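Local coordinates for filamentation induced by cAMP protein Fic (Desulfovibrio alaskensis, PDB 4RGL), which is of unknown function but combines a mainly helical Fic-family domain with a C-terminal domain of winged helix-turn-helix type, at residues 273-278 with 287-292; 267-272 with 304-309; 177-180 with 184-187; 107-112 with 190-195. All coordinates share one frame; numbering follows the deposited sequence.

Contact 1: 273-278 with 287-292; sequences IRAIGG and MQALGL
L290 sets its CG anti to its own carbonyl carbon (chi1 -63°), and chi2 of 168° then extends CD1 away from CA, which leaves CD2 as the branch directed at A275. CD2 ends 4.2 Å from A275 CB. A289 makes the second touch, this time methyl to methyl, since its CB also lies 4.2 Å from A275 CB and both CB atoms point across the gap. The single methyl of A275 is thus shared by two neighbours on helix 283-290. That the side chains are small is what lets the backbones draw near: the CA atoms of A275 and A289 are 6.4 Å apart. Only 84 Å² is buried in all, and A275 supplies more than half of it. In fold terms, helices 267-276 and 283-290 are the first two of the three helices of a winged helix-turn-helix domain, and this contact joins their C-terminal ends at the surface. Helix 283-290 closes in a Schellman motif. G291, with positive phi (69°), is the first residue to leave the helix; L292 N bonds to M287 O at 3.1 Å, and a weak bond runs from G291 N to Q288 O. M287 and L292, the residues bracketing this turn, both touch F298 of helix 295-308. G277 ends the other helix, also at positive phi but with an extended psi. Inward of the contact, L286 packs against both A275 and I276, while L290 leans on Y302.

Contact 2: 267-272 with 304-309; sequences DQVAAL and NPAMED
In the winged helix-turn-helix domain the first helix, 267-276, packs across the C-terminal end of the third, 295-308, and V269 with A306 and P305 forms the junction. The short segments cross at -79°, nearly perpendicular, with their axes 9.6 Å apart at closest approach. V269 works as a two-pronged group. Its CG1, anti to the backbone N (chi1 -177°), meets A306 CB at 3.9 Å, while CG2 faces P305, so the valine straddles two successive residues of the partner helix. V269 and A306 each bury 53 Å², the largest shares in the contact, and their CA atoms are 5.8 Å apart, the nearest pair of the two segments. P305 offers carbon here, and its N, lacking a hydrogen, makes no bond to the preceding turn, which coincides with a kink in the helix. Beyond these segments, I312 of the strand that follows touches A306, and L286 of the middle helix touches L272, so the second helix and the strand also reach this junction. On the proline side the closest approach is V269 CG2 to P305 CB, 3.8 Å; one turn along from V269, L272 CD2 reaches A306 CB at 4.2 Å.

Contact 3: 177-180 with 184-187; sequences YEFE and PFAD
F179, near the end of helix 168-182, packs on P184 and F185 of the Fic signature HPFADGNGRMGR, whose loop leads into helix 189-202. The tight part is the proline on the phenylalanine. P184 CD sits over one face of the F179 ring, 3.9 Å from the centroid and 16° off the ring normal, a CH-pi contact, and P184 CG shifts toward the rim, 3.5 Å from F179 CE2. F179 points its ring there because CG is anti to the backbone N (chi1 -173°). M154 of helix 150-163 touches both F179 and P184, extending this apolar cluster. F185 engages differently, at the edge: neither ring lies over the other, each has its nearest atom close to the other's plane, and F185 buries about half as much surface as P184 here. The F185 ring is also stacked with H113, and its backbone O accepts a bond from N189 ND2, which holds the start of the loop. Past F185 the loop turns away from F179, and A186 and D187 are partly exposed. On that looser side D187 is held by polar contacts instead: its O bonds to H113 NE2, and its OD2 bonds to O16 of an unknown ligand. Back on the packed side, the edge approach measures 3.8 Å from F179 CZ to F185 CE2.

Contact 4: 107-112 with 190-195; sequences GDLLAA and GRMGRL
Behind M192, which meets L109 and A112 across the helix pair, lies the flat guanidinium of R194: G190 O sits 3.4 Å above one face, off centre toward the rim, and R191 CG lies at its edge, in plane. Its R194 NH2 makes a salt bridge to E60 OE2 and its NH1 bonds to S56 OG, so two partners from the N-terminal part of the chain fix the plane. The helix contact itself is apolar. M192, a selenomethionine, is bent at chi2 (-60°) and chi3 (-64°), which brings CE between the two opposing residues: 3.6 Å from L109 CD1 and 3.9 Å from A112 CB. L195, one turn on, adds CD2 at 4.0 Å from A112 CB. The segments run at 127°, with axes 11.5 Å apart at closest approach, a gap spanned from the 190-195 side by M192 and L195, reaching the short A112 and L109. F179 of helix 168-182 also touches both L109 and M192. G190 N and R191 NH2 each bond to an unknown ligand. The E60–R194 pair is consistent with an inhibitory helix of the (S/T)xxxE(G/N) type seen in Fic proteins, resting here on the C-terminal half of the HPFADGNGRMGR signature at the core of the Fic fold.

How the contacts relate
From the N terminus, contact 4 opens at helix 106-117 and closes at helix 189-202, enclosing most of the Fic domain. Contact 3 is nested inside that loop, a short return from helix 168-182 to the loop just before helix 189-202. The two touch, F179 CZ to M192 CB at 3.6 Å, and together join helices 106-117, 168-182 and 189-202 of the Fic domain. Further on, contact 2 opens at helix 267-276 and closes at helix 295-308, with contact 1 nested inside it; both pack helix 267-276 on the other two helices of the C-terminal domain. The two pairs are in series, on opposite sides of the chain's centre, with centres 48 to 58 Å apart.

Contact 1: 273-278 with 287-292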
loop_
_atom_site.group_PDB
_atom_site.type_symbol
_atom_site.label_atom_id
_atom_site.label_comp_id
_atom_site.label_asym_id
_atom_site.label_seq_id
_atom_site.Cartn_x
_atom_site.Cartn_y
_atom_site.Cartn_z
ATOM N N ILE A 273 29.680 -1.511 -13.185
ATOM C CA ILE A 273 28.836 -0.377 -13.600
ATOM C C ILE A 273 29.057 0.825 -12.647
ATOM O O ILE A 273 29.217 1.958 -13.113
ATOM C CB ILE A 273 27.331 -0.797 -13.652
ATOM C CG1 ILE A 273 27.122 -1.995 -14.624
ATOM C CG2 ILE A 273 26.435 0.401 -14.038
ATOM C CD1 ILE A 273 25.690 -2.650 -14.568
ATOM N N ARG A 274 29.119 0.560 -11.319
ATOM C CA ARG A 274 29.363 1.608 -10.320
ATOM C C ARG A 274 30.803 2.152 -10.425
ATOM O O ARG A 274 31.038 3.332 -10.142
ATOM C CB ARG A 274 29.097 1.083 -8.896
ATOM C CG ARG A 274 27.619 0.822 -8.598
ATOM C CD ARG A 274 27.382 0.515 -7.121
ATOM N NE ARG A 274 28.008 -0.746 -6.712
ATOM C CZ ARG A 274 27.377 -1.917 -6.703
ATOM N NH1 ARG A 274 26.099 -1.993 -7.059
ATOM N NH2 ARG A 274 28.014 -3.017 -6.326
ATOM N N ALA A 275 31.766 1.288 -10.842
ATOM C CA ALA A 275 33.173 1.683 -10.981
ATOM C C ALA A 275 33.375 2.651 -12.161
ATOM O O ALA A 275 34.179 3.578 -12.056
ATOM C CB ALA A 275 34.046 0.453 -11.161
ATOM N N ILE A 276 32.633 2.442 -13.284
ATOM C CA ILE A 276 32.722 3.322 -14.467
ATOM C C ILE A 276 32.173 4.731 -14.126
ATOM O O ILE A 276 32.884 5.728 -14.289
ATOM C CB ILE A 276 31.961 2.702 -15.695
ATOM C CG1 ILE A 276 32.587 1.338 -16.134
ATOM C CG2 ILE A 276 31.904 3.705 -16.882
ATOM C CD1 ILE A 276 33.936 1.452 -16.924
ATOM N N GLY A 277 30.916 4.789 -13.674
ATOM C CA GLY A 277 30.251 6.046 -13.365
ATOM C C GLY A 277 30.007 6.890 -14.598
ATOM O O GLY A 277 29.439 6.410 -15.582
ATOM N N GLY A 278 30.501 8.122 -14.572
ATOM C CA GLY A 278 30.357 9.046 -15.692
ATOM C C GLY A 278 31.551 9.062 -16.628
ATOM O O GLY A 278 31.398 9.297 -17.831
HETATM N N MSE A 287 40.467 -2.681 -13.245
HETATM C CA MSE A 287 41.239 -3.668 -12.486
HETATM C C MSE A 287 41.614 -3.115 -11.081
HETATM O O MSE A 287 41.403 -3.794 -10.073
HETATM C CB MSE A 287 42.509 -4.051 -13.265
HETATM C CG MSE A 287 43.056 -5.410 -12.902
HETATM SE SE MSE A 287 42.453 -6.839 -14.114
HETATM C CE MSE A 287 43.206 -8.294 -13.191
ATOM N N GLN A 288 42.114 -1.851 -11.028
ATOM C CA GLN A 288 42.502 -1.193 -9.772
ATOM C C GLN A 288 41.274 -0.886 -8.890
ATOM O O GLN A 288 41.335 -1.066 -7.670
ATOM C CB GLN A 288 43.281 0.107 -10.064
ATOM C CG GLN A 288 43.463 0.998 -8.834
ATOM C CD GLN A 288 44.871 1.491 -8.679
ATOM O OE1 GLN A 288 45.643 1.580 -9.641
ATOM N NE2 GLN A 288 45.228 1.859 -7.465
ATOM N N ALA A 289 40.178 -0.389 -9.506
ATOM C CA ALA A 289 38.965 0.001 -8.779
ATOM C C ALA A 289 38.246 -1.218 -8.169
ATOM O O ALA A 289 37.755 -1.140 -7.042
ATOM C CB ALA A 289 38.020 0.747 -9.707
ATOM N N LEU A 290 38.184 -2.339 -8.916
ATOM C CA LEU A 290 37.468 -3.545 -8.467
ATOM C C LEU A 290 38.334 -4.407 -7.496
ATOM O O LEU A 290 37.822 -5.351 -6.885
ATOM C CB LEU A 290 37.031 -4.395 -9.682
ATOM C CG LEU A 290 36.038 -3.720 -10.653
ATOM C CD1 LEU A 290 35.901 -4.516 -11.940
ATOM C CD2 LEU A 290 34.683 -3.513 -9.998
ATOM N N GLY A 291 39.612 -4.051 -7.355
ATOM C CA GLY A 291 40.538 -4.771 -6.483
ATOM C C GLY A 291 40.873 -6.159 -6.985
ATOM O O GLY A 291 41.077 -7.081 -6.189
ATOM N N LEU A 292 40.927 -6.320 -8.312
ATOM C CA LEU A 292 41.216 -7.603 -8.942
ATOM C C LEU A 292 42.714 -7.761 -9.203
ATOM O O LEU A 292 43.444 -6.766 -9.249
ATOM C CB LEU A 292 40.428 -7.731 -10.262
ATOM C CG LEU A 292 39.009 -8.368 -10.168
ATOM C CD1 LEU A 292 38.211 -7.803 -9.000
ATOM C CD2 LEU A 292 38.252 -8.188 -11.453
#

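Contact 2: 267-272 with 304-309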
loop_
_atom_site.group_PDB
_atom_site.type_symbol
_atom_site.label_atom_id
_atom_site.label_comp_id
_atom_site.label_asym_id
_atom_site.label_seq_id
_atom_site.Cartn_x
_atom_site.Cartn_y
_atom_site.Cartn_z
ATOM N N ASP A 267 26.539 -9.650 -8.973
ATOM C CA ASP A 267 27.312 -8.833 -8.005
ATOM C C ASP A 267 28.652 -8.369 -8.621
ATOM O O ASP A 267 29.158 -7.299 -8.268
ATOM C CB ASP A 267 27.570 -9.620 -6.702
ATOM C CG ASP A 267 26.332 -9.807 -5.836
ATOM O OD1 ASP A 267 25.470 -8.893 -5.822
ATOM O OD2 ASP A 267 26.287 -10.802 -5.076
ATOM N N GLN A 268 29.202 -9.173 -9.568
ATOM C CA GLN A 268 30.427 -8.833 -10.295
ATOM C C GLN A 268 30.153 -7.719 -11.324
ATOM O O GLN A 268 30.900 -6.741 -11.390
ATOM C CB GLN A 268 31.010 -10.087 -11.000
ATOM C CG GLN A 268 31.695 -11.093 -10.045
ATOM C CD GLN A 268 30.726 -11.788 -9.109
ATOM O OE1 GLN A 268 29.566 -12.041 -9.447
ATOM N NE2 GLN A 268 31.215 -12.186 -7.943
ATOM N N VAL A 269 29.048 -7.858 -12.100
ATOM C CA VAL A 269 28.667 -6.891 -13.143
ATOM C C VAL A 269 28.189 -5.559 -12.499
ATOM O O VAL A 269 28.474 -4.484 -13.032
ATOM C CB VAL A 269 27.576 -7.484 -14.081
ATOM C CG1 VAL A 269 27.237 -6.514 -15.216
ATOM C CG2 VAL A 269 28.012 -8.837 -14.641
ATOM N N ALA A 270 27.478 -5.641 -11.347
ATOM C CA ALA A 270 26.979 -4.451 -10.637
ATOM C C ALA A 270 28.135 -3.574 -10.135
ATOM O O ALA A 270 28.052 -2.345 -10.205
ATOM C CB ALA A 270 26.098 -4.870 -9.469
ATOM N N ALA A 271 29.229 -4.212 -9.654
ATOM C CA ALA A 271 30.407 -3.498 -9.147
ATOM C C ALA A 271 31.145 -2.753 -10.279
ATOM O O ALA A 271 31.708 -1.681 -10.041
ATOM C CB ALA A 271 31.352 -4.472 -8.464
ATOM N N LEU A 272 31.135 -3.325 -11.515
ATOM C CA LEU A 272 31.796 -2.710 -12.676
ATOM C C LEU A 272 31.037 -1.441 -13.130
ATOM O O LEU A 272 31.669 -0.421 -13.421
ATOM C CB LEU A 272 31.897 -3.729 -13.844
ATOM C CG LEU A 272 32.749 -3.293 -15.064
ATOM C CD1 LEU A 272 33.382 -4.479 -15.735
ATOM C CD2 LEU A 272 31.922 -2.490 -16.067
ATOM N N ASN A 304 33.458 -8.848 -20.111
ATOM C CA ASN A 304 32.647 -9.481 -21.175
ATOM C C ASN A 304 31.130 -9.576 -20.778
ATOM O O ASN A 304 30.275 -9.241 -21.600
ATOM C CB ASN A 304 33.187 -10.876 -21.533
ATOM C CG ASN A 304 34.492 -10.851 -22.306
ATOM O OD1 ASN A 304 34.802 -9.893 -23.026
ATOM N ND2 ASN A 304 35.232 -11.948 -22.251
ATOM N N PRO A 305 30.773 -10.002 -19.519
ATOM C CA PRO A 305 29.338 -10.087 -19.160
ATOM C C PRO A 305 28.622 -8.734 -19.290
ATOM O O PRO A 305 27.500 -8.680 -19.800
ATOM C CB PRO A 305 29.365 -10.561 -17.701
ATOM C CG PRO A 305 30.678 -11.214 -17.537
ATOM C CD PRO A 305 31.632 -10.474 -18.413
ATOM N N ALA A 306 29.280 -7.636 -18.843
ATOM C CA ALA A 306 28.721 -6.283 -18.946
ATOM C C ALA A 306 28.698 -5.805 -20.408
ATOM O O ALA A 306 27.852 -4.990 -20.777
ATOM C CB ALA A 306 29.528 -5.319 -18.092
HETATM N N MSE A 307 29.623 -6.328 -21.238
HETATM C CA MSE A 307 29.721 -5.972 -22.657
HETATM C C MSE A 307 28.607 -6.677 -23.480
HETATM O O MSE A 307 28.026 -6.065 -24.383
HETATM C CB MSE A 307 31.119 -6.353 -23.203
HETATM C CG MSE A 307 31.405 -5.802 -24.594
HETATM SE SE MSE A 307 31.887 -3.916 -24.583
HETATM C CE MSE A 307 31.819 -3.588 -26.514
ATOM N N GLU A 308 28.322 -7.970 -23.158
ATOM C CA GLU A 308 27.329 -8.785 -23.883
ATOM C C GLU A 308 25.883 -8.322 -23.586
ATOM O O GLU A 308 25.069 -8.222 -24.511
ATOM C CB GLU A 308 27.485 -10.281 -23.525
ATOM C CG GLU A 308 28.755 -10.922 -24.083
ATOM C CD GLU A 308 28.789 -11.092 -25.595
ATOM O OE1 GLU A 308 27.706 -11.259 -26.202
ATOM O OE2 GLU A 308 29.908 -11.158 -26.155
ATOM N N ASP A 309 25.561 -8.053 -22.294
ATOM C CA ASP A 309 24.208 -7.634 -21.897
ATOM C C ASP A 309 23.976 -6.114 -22.181
ATOM O O ASP A 309 22.965 -5.553 -21.741
ATOM C CB ASP A 309 23.953 -7.951 -20.409
ATOM C CG ASP A 309 23.856 -9.440 -20.090
ATOM O OD1 ASP A 309 24.213 -10.262 -20.969
ATOM O OD2 ASP A 309 23.437 -9.779 -18.961
#

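Contact 3: 177-180 with 184-187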
loop_
_atom_site.group_PDB
_atom_site.type_symbol
_atom_site.label_atom_id
_atom_site.label_comp_id
_atom_site.label_asym_id
_atom_site.label_seq_id
_atom_site.Cartn_x
_atom_site.Cartn_y
_atom_site.Cartn_z
ATOM N N TYR A 177 -18.687 -0.569 5.859
ATOM C CA TYR A 177 -19.954 0.150 5.789
ATOM C C TYR A 177 -20.563 0.328 7.174
ATOM O O TYR A 177 -21.007 1.427 7.514
ATOM C CB TYR A 177 -20.929 -0.596 4.870
ATOM C CG TYR A 177 -22.334 -0.044 4.878
ATOM C CD1 TYR A 177 -22.662 1.095 4.148
ATOM C CD2 TYR A 177 -23.369 -0.733 5.506
ATOM C CE1 TYR A 177 -23.971 1.570 4.093
ATOM C CE2 TYR A 177 -24.689 -0.291 5.425
ATOM C CZ TYR A 177 -24.984 0.866 4.725
ATOM O OH TYR A 177 -26.281 1.326 4.677
ATOM N N GLU A 178 -20.583 -0.737 7.976
ATOM C CA GLU A 178 -21.136 -0.678 9.322
ATOM C C GLU A 178 -20.268 0.191 10.236
ATOM O O GLU A 178 -20.793 1.046 10.950
ATOM C CB GLU A 178 -21.280 -2.084 9.906
ATOM C CG GLU A 178 -22.373 -2.906 9.242
ATOM C CD GLU A 178 -23.764 -2.313 9.364
ATOM O OE1 GLU A 178 -24.121 -1.855 10.473
ATOM O OE2 GLU A 178 -24.499 -2.314 8.353
ATOM N N PHE A 179 -18.924 0.005 10.170
ATOM C CA PHE A 179 -17.964 0.759 10.985
ATOM C C PHE A 179 -18.083 2.263 10.721
ATOM O O PHE A 179 -18.035 3.051 11.660
ATOM C CB PHE A 179 -16.523 0.280 10.697
ATOM C CG PHE A 179 -15.473 0.877 11.602
ATOM C CD1 PHE A 179 -14.882 2.102 11.299
ATOM C CD2 PHE A 179 -15.053 0.207 12.742
ATOM C CE1 PHE A 179 -13.930 2.669 12.154
ATOM C CE2 PHE A 179 -14.079 0.762 13.581
ATOM C CZ PHE A 179 -13.524 1.991 13.280
ATOM N N GLU A 180 -18.239 2.660 9.440
ATOM C CA GLU A 180 -18.348 4.074 9.067
ATOM C C GLU A 180 -19.635 4.689 9.653
ATOM O O GLU A 180 -19.632 5.852 10.058
ATOM C CB GLU A 180 -18.318 4.232 7.529
ATOM C CG GLU A 180 -17.998 5.651 7.049
ATOM C CD GLU A 180 -19.169 6.626 6.979
ATOM O OE1 GLU A 180 -20.327 6.187 7.163
ATOM O OE2 GLU A 180 -18.931 7.805 6.628
ATOM N N PRO A 184 -16.930 4.727 15.902
ATOM C CA PRO A 184 -16.804 4.406 17.333
ATOM C C PRO A 184 -15.781 5.276 18.063
ATOM O O PRO A 184 -15.837 5.376 19.279
ATOM C CB PRO A 184 -16.361 2.941 17.324
ATOM C CG PRO A 184 -15.708 2.754 16.016
ATOM C CD PRO A 184 -16.478 3.603 15.058
ATOM N N PHE A 185 -14.822 5.850 17.341
ATOM C CA PHE A 185 -13.760 6.618 17.980
ATOM C C PHE A 185 -13.995 8.123 17.839
ATOM O O PHE A 185 -14.724 8.561 16.944
ATOM C CB PHE A 185 -12.400 6.239 17.395
ATOM C CG PHE A 185 -12.069 4.774 17.535
ATOM C CD1 PHE A 185 -11.656 4.250 18.754
ATOM C CD2 PHE A 185 -12.121 3.925 16.436
ATOM C CE1 PHE A 185 -11.345 2.896 18.881
ATOM C CE2 PHE A 185 -11.795 2.573 16.561
ATOM C CZ PHE A 185 -11.412 2.065 17.785
ATOM N N ALA A 186 -13.385 8.912 18.730
ATOM C CA ALA A 186 -13.483 10.362 18.685
ATOM C C ALA A 186 -12.842 10.921 17.399
ATOM O O ALA A 186 -13.327 11.912 16.852
ATOM C CB ALA A 186 -12.816 10.966 19.907
ATOM N N ASP A 187 -11.750 10.281 16.921
ATOM C CA ASP A 187 -11.052 10.712 15.703
ATOM C C ASP A 187 -10.507 9.518 14.940
ATOM O O ASP A 187 -10.276 8.463 15.528
ATOM C CB ASP A 187 -9.890 11.682 16.049
ATOM C CG ASP A 187 -10.317 12.945 16.767
ATOM O OD1 ASP A 187 -10.345 12.935 18.017
ATOM O OD2 ASP A 187 -10.527 13.978 16.083
#

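Contact 4: 107-112 with 190-195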
loop_
_atom_site.group_PDB
_atom_site.type_symbol
_atom_site.label_atom_id
_atom_site.label_comp_id
_atom_site.label_asym_id
_atom_site.label_seq_id
_atom_site.Cartn_x
_atom_site.Cartn_y
_atom_site.Cartn_z
ATOM N N GLY A 107 -9.988 -5.867 21.378
ATOM C CA GLY A 107 -8.723 -5.394 21.929
ATOM C C GLY A 107 -7.715 -5.014 20.868
ATOM O O GLY A 107 -6.999 -4.021 21.017
ATOM N N ASP A 108 -7.670 -5.792 19.764
ATOM C CA ASP A 108 -6.764 -5.519 18.644
ATOM C C ASP A 108 -7.185 -4.250 17.908
ATOM O O ASP A 108 -6.328 -3.478 17.478
ATOM C CB ASP A 108 -6.724 -6.712 17.675
ATOM C CG ASP A 108 -6.073 -7.960 18.255
ATOM O OD1 ASP A 108 -5.344 -7.836 19.269
ATOM O OD2 ASP A 108 -6.217 -9.037 17.648
ATOM N N LEU A 109 -8.515 -4.003 17.810
ATOM C CA LEU A 109 -9.053 -2.787 17.193
ATOM C C LEU A 109 -8.629 -1.555 17.989
ATOM O O LEU A 109 -8.228 -0.546 17.398
ATOM C CB LEU A 109 -10.602 -2.866 17.107
ATOM C CG LEU A 109 -11.318 -1.675 16.410
ATOM C CD1 LEU A 109 -11.012 -1.642 14.936
ATOM C CD2 LEU A 109 -12.818 -1.754 16.612
ATOM N N LEU A 110 -8.670 -1.651 19.330
ATOM C CA LEU A 110 -8.300 -0.545 20.207
ATOM C C LEU A 110 -6.790 -0.321 20.187
ATOM O O LEU A 110 -6.343 0.823 20.102
ATOM C CB LEU A 110 -8.784 -0.812 21.643
ATOM C CG LEU A 110 -10.300 -1.051 21.792
ATOM C CD1 LEU A 110 -10.652 -1.408 23.197
ATOM C CD2 LEU A 110 -11.106 0.163 21.326
ATOM N N ALA A 111 -6.002 -1.415 20.187
ATOM C CA ALA A 111 -4.539 -1.329 20.101
ATOM C C ALA A 111 -4.099 -0.610 18.798
ATOM O O ALA A 111 -3.142 0.178 18.816
ATOM C CB ALA A 111 -3.930 -2.724 20.165
ATOM N N ALA A 112 -4.831 -0.848 17.689
ATOM C CA ALA A 112 -4.552 -0.204 16.408
ATOM C C ALA A 112 -4.855 1.291 16.469
ATOM O O ALA A 112 -4.051 2.104 16.001
ATOM C CB ALA A 112 -5.372 -0.857 15.305
ATOM N N GLY A 190 -12.341 7.232 9.696
ATOM C CA GLY A 190 -12.097 6.991 8.277
ATOM C C GLY A 190 -10.879 6.120 8.049
ATOM O O GLY A 190 -10.978 5.048 7.446
ATOM N N ARG A 191 -9.745 6.530 8.615
ATOM C CA ARG A 191 -8.475 5.806 8.518
ATOM C C ARG A 191 -8.570 4.396 9.157
ATOM O O ARG A 191 -7.958 3.453 8.646
ATOM C CB ARG A 191 -7.364 6.615 9.186
ATOM C CG ARG A 191 -7.004 7.884 8.417
ATOM C CD ARG A 191 -6.089 8.781 9.216
ATOM N NE ARG A 191 -6.825 9.581 10.191
ATOM C CZ ARG A 191 -6.246 10.390 11.071
ATOM N NH1 ARG A 191 -4.923 10.470 11.138
ATOM N NH2 ARG A 191 -6.984 11.097 11.916
HETATM N N MSE A 192 -9.355 4.254 10.272
HETATM C CA MSE A 192 -9.574 2.947 10.933
HETATM C C MSE A 192 -10.437 2.028 10.066
HETATM O O MSE A 192 -10.290 0.801 10.124
HETATM C CB MSE A 192 -10.232 3.130 12.307
HETATM C CG MSE A 192 -9.286 3.672 13.369
HETATM SE SE MSE A 192 -7.759 2.513 13.677
HETATM C CE MSE A 192 -8.669 0.968 14.361
ATOM N N GLY A 193 -11.349 2.620 9.299
ATOM C CA GLY A 193 -12.196 1.875 8.381
ATOM C C GLY A 193 -11.394 1.200 7.290
ATOM O O GLY A 193 -11.481 -0.021 7.112
ATOM N N ARG A 194 -10.518 1.982 6.611
ATOM C CA ARG A 194 -9.657 1.471 5.537
ATOM C C ARG A 194 -8.624 0.500 6.082
ATOM O O ARG A 194 -8.305 -0.494 5.417
ATOM C CB ARG A 194 -8.965 2.623 4.814
ATOM C CG ARG A 194 -9.944 3.573 4.193
ATOM C CD ARG A 194 -9.290 4.777 3.609
ATOM N NE ARG A 194 -10.226 5.892 3.578
ATOM C CZ ARG A 194 -10.213 6.885 4.453
ATOM N NH1 ARG A 194 -9.218 6.999 5.318
ATOM N NH2 ARG A 194 -11.136 7.830 4.402
ATOM N N LEU A 195 -8.122 0.754 7.310
ATOM C CA LEU A 195 -7.153 -0.130 7.938
ATOM C C LEU A 195 -7.758 -1.495 8.194
ATOM O O LEU A 195 -7.157 -2.513 7.836
ATOM C CB LEU A 195 -6.637 0.474 9.253
ATOM C CG LEU A 195 -5.716 -0.448 10.096
ATOM C CD1 LEU A 195 -4.377 -0.691 9.392
ATOM C CD2 LEU A 195 -5.489 0.127 11.464
#